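Local coordinates for putative uncharacterized protein PH0350 (Pyrococcus horikoshii, PDB 3QJL), which binds CRISPR RNA as a Cas6-like member of the RAMP proteins, with a putative endoribonuclease role in prokaryotic antiviral defence, at residues E158-R163 / F185-L190. Residues are numbered along the deposited sequence; the frame is centred on the assembly and turned at random.
With nucleotides of chain B.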
ATOM      1  N   GLU A 158     -14.379 -11.178  -9.992  1.00 63.98           N
ATOM      2  CA  GLU A 158     -15.015 -11.229 -11.305  1.00 69.55           C
ATOM      3  C   GLU A 158     -16.267 -10.352 -11.419  1.00 62.17           C
ATOM      4  O   GLU A 158     -16.486  -9.705 -12.438  1.00 60.52           O
ATOM      5  CB  GLU A 158     -15.344 -12.679 -11.679  1.00 70.49           C
ATOM      6  CG  GLU A 158     -16.014 -12.837 -13.041  1.00 77.08           C
ATOM      7  CD  GLU A 158     -15.191 -12.236 -14.181  1.00 86.75           C
ATOM      8  OE1 GLU A 158     -14.152 -12.840 -14.558  1.00 73.23           O
ATOM      9  OE2 GLU A 158     -15.590 -11.160 -14.697  1.00 81.34           O
ATOM     10  N   LEU A 159     -17.079 -10.334 -10.369  1.00 58.54           N
ATOM     11  CA  LEU A 159     -18.361  -9.648 -10.410  1.00 58.67           C
ATOM     12  C   LEU A 159     -18.259  -8.168 -10.062  1.00 60.43           C
ATOM     13  O   LEU A 159     -19.269  -7.465 -10.052  1.00 59.61           O
ATOM     14  CB  LEU A 159     -19.345 -10.318  -9.455  1.00 62.63           C
ATOM     15  CG  LEU A 159     -19.583 -11.806  -9.736  1.00 78.38           C
ATOM     16  CD1 LEU A 159     -20.381 -12.453  -8.603  1.00 82.51           C
ATOM     17  CD2 LEU A 159     -20.272 -12.012 -11.095  1.00 76.46           C
ATOM     18  N   PHE A 160     -17.050  -7.697  -9.775  1.00 56.37           N
ATOM     19  CA  PHE A 160     -16.865  -6.328  -9.306  1.00 52.55           C
ATOM     20  C   PHE A 160     -17.417  -5.277 -10.273  1.00 52.52           C
ATOM     21  O   PHE A 160     -18.399  -4.596  -9.978  1.00 47.38           O
ATOM     22  CB  PHE A 160     -15.390  -6.056  -9.034  1.00 49.97           C
ATOM     23  CG  PHE A 160     -15.120  -4.695  -8.458  1.00 47.90           C
ATOM     24  CD1 PHE A 160     -15.114  -4.497  -7.089  1.00 46.46           C
ATOM     25  CD2 PHE A 160     -14.864  -3.616  -9.284  1.00 46.64           C
ATOM     26  CE1 PHE A 160     -14.858  -3.250  -6.557  1.00 48.55           C
ATOM     27  CE2 PHE A 160     -14.600  -2.363  -8.759  1.00 43.56           C
ATOM     28  CZ  PHE A 160     -14.601  -2.175  -7.400  1.00 44.97           C
ATOM     29  N   MET A 161     -16.772  -5.164 -11.429  1.00 54.03           N
ATOM     30  CA  MET A 161     -17.103  -4.154 -12.426  1.00 48.99           C
ATOM     31  C   MET A 161     -18.587  -4.140 -12.754  1.00 51.21           C
ATOM     32  O   MET A 161     -19.179  -3.078 -12.927  1.00 54.77           O
ATOM     33  CB  MET A 161     -16.296  -4.389 -13.703  1.00 42.98           C
ATOM     34  CG  MET A 161     -16.231  -3.212 -14.634  1.00 50.59           C
ATOM     35  SD  MET A 161     -15.511  -1.762 -13.837  1.00 60.75           S
ATOM     36  CE  MET A 161     -16.983  -0.828 -13.399  1.00 50.54           C
ATOM     37  N   ASP A 162     -19.192  -5.314 -12.843  1.00 53.75           N
ATOM     38  CA  ASP A 162     -20.596  -5.384 -13.203  1.00 55.24           C
ATOM     39  C   ASP A 162     -21.466  -4.937 -12.040  1.00 57.10           C
ATOM     40  O   ASP A 162     -22.503  -4.291 -12.224  1.00 57.14           O
ATOM     41  CB  ASP A 162     -20.996  -6.784 -13.644  1.00 53.97           C
ATOM     42  CG  ASP A 162     -22.481  -6.895 -13.888  1.00 67.38           C
ATOM     43  OD1 ASP A 162     -22.921  -6.507 -14.994  1.00 74.77           O
ATOM     44  OD2 ASP A 162     -23.212  -7.335 -12.966  1.00 63.16           O
ATOM     45  N   ARG A 163     -21.046  -5.277 -10.834  1.00 52.17           N
ATOM     46  CA  ARG A 163     -21.780  -4.846  -9.663  1.00 53.57           C
ATOM     47  C   ARG A 163     -21.665  -3.322  -9.478  1.00 51.11           C
ATOM     48  O   ARG A 163     -22.648  -2.650  -9.198  1.00 48.86           O
ATOM     49  CB  ARG A 163     -21.269  -5.597  -8.441  1.00 52.33           C
ATOM     50  CG  ARG A 163     -21.972  -5.253  -7.174  1.00 53.72           C
ATOM     51  CD  ARG A 163     -23.404  -5.731  -7.157  1.00 55.91           C
ATOM     52  NE  ARG A 163     -24.001  -5.308  -5.892  1.00 72.48           N
ATOM     53  CZ  ARG A 163     -24.993  -4.426  -5.761  1.00 73.46           C
ATOM     54  NH1 ARG A 163     -25.562  -3.878  -6.836  1.00 65.15           N
ATOM     55  NH2 ARG A 163     -25.436  -4.112  -4.545  1.00 64.66           N
ATOM     56  N   PHE A 185     -19.176   2.403 -18.451  1.00 57.01           N
ATOM     57  CA  PHE A 185     -17.854   2.824 -18.005  1.00 54.73           C
ATOM     58  C   PHE A 185     -17.009   1.662 -17.479  1.00 55.45           C
ATOM     59  O   PHE A 185     -17.535   0.615 -17.100  1.00 55.56           O
ATOM     60  CB  PHE A 185     -17.964   3.916 -16.945  1.00 48.34           C
ATOM     61  CG  PHE A 185     -18.390   3.420 -15.600  1.00 46.55           C
ATOM     62  CD1 PHE A 185     -19.726   3.394 -15.250  1.00 49.16           C
ATOM     63  CD2 PHE A 185     -17.455   3.003 -14.673  1.00 49.87           C
ATOM     64  CE1 PHE A 185     -20.126   2.951 -14.003  1.00 47.50           C
ATOM     65  CE2 PHE A 185     -17.848   2.557 -13.416  1.00 50.75           C
ATOM     66  CZ  PHE A 185     -19.186   2.531 -13.082  1.00 46.63           C
ATOM     67  N   THR A 186     -15.697   1.859 -17.453  1.00 48.49           N
ATOM     68  CA  THR A 186     -14.791   0.877 -16.882  1.00 53.83           C
ATOM     69  C   THR A 186     -13.843   1.585 -15.950  1.00 52.50           C
ATOM     70  O   THR A 186     -13.647   2.792 -16.066  1.00 54.91           O
ATOM     71  CB  THR A 186     -13.916   0.199 -17.957  1.00 51.64           C
ATOM     72  OG1 THR A 186     -13.270   1.207 -18.742  1.00 49.10           O
ATOM     73  CG2 THR A 186     -14.744  -0.696 -18.857  1.00 48.29           C
ATOM     74  N   ILE A 187     -13.246   0.837 -15.032  1.00 47.84           N
ATOM     75  CA  ILE A 187     -12.115   1.351 -14.278  1.00 50.72           C
ATOM     76  C   ILE A 187     -10.979   0.342 -14.370  1.00 47.34           C
ATOM     77  O   ILE A 187     -11.216  -0.861 -14.339  1.00 48.46           O
ATOM     78  CB  ILE A 187     -12.463   1.583 -12.797  1.00 49.23           C
ATOM     79  CG1 ILE A 187     -12.343   0.279 -12.020  1.00 49.45           C
ATOM     80  CG2 ILE A 187     -13.859   2.171 -12.643  1.00 43.25           C
ATOM     81  CD1 ILE A 187     -12.512   0.465 -10.540  1.00 54.73           C
ATOM     82  N   GLU A 188      -9.747   0.808 -14.513  1.00 44.64           N
ATOM     83  CA  GLU A 188      -8.638  -0.123 -14.368  1.00 52.20           C
ATOM     84  C   GLU A 188      -7.700   0.266 -13.232  1.00 50.40           C
ATOM     85  O   GLU A 188      -7.206   1.396 -13.170  1.00 49.69           O
ATOM     86  CB  GLU A 188      -7.899  -0.397 -15.685  1.00 51.94           C
ATOM     87  CG  GLU A 188      -6.909   0.654 -16.125  1.00 58.14           C
ATOM     88  CD  GLU A 188      -6.046   0.158 -17.271  1.00 74.39           C
ATOM     89  OE1 GLU A 188      -5.791  -1.073 -17.336  1.00 67.57           O
ATOM     90  OE2 GLU A 188      -5.633   0.991 -18.110  1.00 81.62           O
ATOM     91  N   VAL A 189      -7.496  -0.684 -12.324  1.00 42.26           N
ATOM     92  CA  VAL A 189      -6.717  -0.473 -11.122  1.00 39.05           C
ATOM     93  C   VAL A 189      -5.264  -0.189 -11.471  1.00 45.47           C
ATOM     94  O   VAL A 189      -4.723  -0.747 -12.420  1.00 51.31           O
ATOM     95  CB  VAL A 189      -6.796  -1.717 -10.248  1.00 41.80           C
ATOM     96  CG1 VAL A 189      -5.887  -1.598  -9.052  1.00 43.96           C
ATOM     97  CG2 VAL A 189      -8.209  -1.933  -9.821  1.00 40.67           C
ATOM     98  N   LEU A 190      -4.633   0.680 -10.698  1.00 42.05           N
ATOM     99  CA  LEU A 190      -3.247   1.061 -10.922  1.00 41.54           C
ATOM    100  C   LEU A 190      -2.446   0.734  -9.690  1.00 38.58           C
ATOM    101  O   LEU A 190      -1.409   0.122  -9.770  1.00 41.91           O
ATOM    102  CB  LEU A 190      -3.107   2.528 -11.312  1.00 43.55           C
ATOM    103  CG  LEU A 190      -3.804   2.880 -12.626  1.00 44.86           C
ATOM    104  CD1 LEU A 190      -3.417   4.269 -13.123  1.00 46.92           C
ATOM    105  CD2 LEU A 190      -3.463   1.836 -13.659  1.00 44.11           C
TER
ATOM    106  P     A B   7      -0.156  -3.190  -6.456  1.00 43.82           P
ATOM    107  OP1   A B   7      -0.740  -1.927  -5.966  1.00 46.26           O
ATOM    108  OP2   A B   7       0.092  -4.283  -5.484  1.00 47.98           O
ATOM    109  O5'   A B   7      -1.015  -3.737  -7.667  1.00 43.53           O
ATOM    110  C5'   A B   7      -1.721  -2.856  -8.515  1.00 37.51           C
ATOM    111  C4'   A B   7      -1.863  -3.438  -9.893  1.00 39.74           C
ATOM    112  O4'   A B   7      -0.573  -3.432 -10.551  1.00 40.08           O
ATOM    113  C3'   A B   7      -2.317  -4.888  -9.944  1.00 37.64           C
ATOM    114  O3'   A B   7      -3.720  -5.009  -9.925  1.00 34.48           O
ATOM    115  C2'   A B   7      -1.691  -5.400 -11.227  1.00 40.27           C
ATOM    116  O2'   A B   7      -2.470  -5.026 -12.341  1.00 42.41           O
ATOM    117  C1'   A B   7      -0.388  -4.618 -11.274  1.00 42.30           C
ATOM    118  N9    A B   7       0.733  -5.359 -10.661  1.00 46.54           N
ATOM    119  C8    A B   7       1.477  -4.966  -9.579  1.00 45.73           C
ATOM    120  N7    A B   7       2.426  -5.808  -9.246  1.00 49.56           N
ATOM    121  C5    A B   7       2.302  -6.830 -10.177  1.00 49.92           C
ATOM    122  C6    A B   7       3.014  -8.022 -10.363  1.00 50.13           C
ATOM    123  N6    A B   7       4.043  -8.419  -9.610  1.00 50.75           N
ATOM    124  N1    A B   7       2.632  -8.811 -11.379  1.00 47.92           N
ATOM    125  C2    A B   7       1.607  -8.433 -12.144  1.00 45.66           C
ATOM    126  N3    A B   7       0.855  -7.341 -12.076  1.00 47.22           N
ATOM    127  C4    A B   7       1.266  -6.565 -11.060  1.00 49.97           C
ATOM    128  P     C B   5       1.510   7.072  -4.644  1.00 59.47           P
ATOM    129  OP1   C B   5       1.250   6.590  -3.267  1.00 64.22           O
ATOM    130  OP2   C B   5       2.793   6.714  -5.297  1.00 60.13           O
ATOM    131  O5'   C B   5       0.294   6.681  -5.584  1.00 50.19           O
ATOM    132  C5'   C B   5       0.364   6.867  -6.989  1.00 52.30           C
ATOM    133  C4'   C B   5       0.316   5.551  -7.716  1.00 49.94           C
ATOM    134  O4'   C B   5      -0.457   5.705  -8.935  1.00 43.83           O
ATOM    135  C3'   C B   5       1.670   4.992  -8.128  1.00 42.88           C
ATOM    136  O3'   C B   5       1.640   3.569  -8.035  1.00 47.27           O
ATOM    137  C2'   C B   5       1.774   5.417  -9.591  1.00 44.19           C
ATOM    138  O2'   C B   5       2.620   4.610 -10.377  1.00 50.05           O
ATOM    139  C1'   C B   5       0.321   5.326 -10.046  1.00 42.18           C
ATOM    140  N1    C B   5      -0.021   6.231 -11.162  1.00 46.89           N
ATOM    141  C2    C B   5      -0.195   5.700 -12.446  1.00 49.36           C
ATOM    142  O2    C B   5      -0.031   4.478 -12.632  1.00 52.58           O
ATOM    143  N3    C B   5      -0.528   6.537 -13.455  1.00 50.71           N
ATOM    144  C4    C B   5      -0.687   7.847 -13.226  1.00 51.62           C
ATOM    145  N4    C B   5      -1.007   8.623 -14.265  1.00 50.22           N
ATOM    146  C5    C B   5      -0.522   8.410 -11.928  1.00 43.10           C
ATOM    147  C6    C B   5      -0.199   7.572 -10.934  1.00 44.32           C
TER
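Met161 meets Phe185 and Ile187 at the centre of this contact. It is helix-on-sheet packing in the C-terminal ferredoxin-like, RAMP-type part of this Cas6-family protein. The first turn of helix 160-176 lies against strand 185-189, an antiparallel neighbour of strand 204-215. The chain of Met161 leaves with CG anti to the backbone N (chi1 -162°) and then turns about the CB-CG and CG-SD bonds. This folds its thioether end toward the strand. Met161 CE comes obliquely to the Phe185 ring, 3.5 Å from Phe185 CE2. Met161 SD also touches Ile187 CG1, at 4.2 Å, and lies 4.1 Å from Thr186 CA. The same Phe185 ring also meets Tyr213 with nearly parallel planes and packs on Leu164 and Met168 farther along the helix. Beside Met161, Ile187 CD1 approaches the edge of the Phe160 ring, near its plane, at 3.9 Å from Phe160 CE2. The two side chains cross at about a right angle. Phe160 also rests on Pro155 and Val138.

At the polar edge, Arg165 NH2 of the helix donates a hydrogen bond to Phe185 O. The chain turns a corner at Leu190 and reaches the bound RNA, where Leu190 CD1 lies 3.4 Å from O2 of C5 of chain B. Across the contact itself, Ile187 N points a weak hydrogen bond at Met161 SD, 3.6 Å long with an N-H...S angle of 149°.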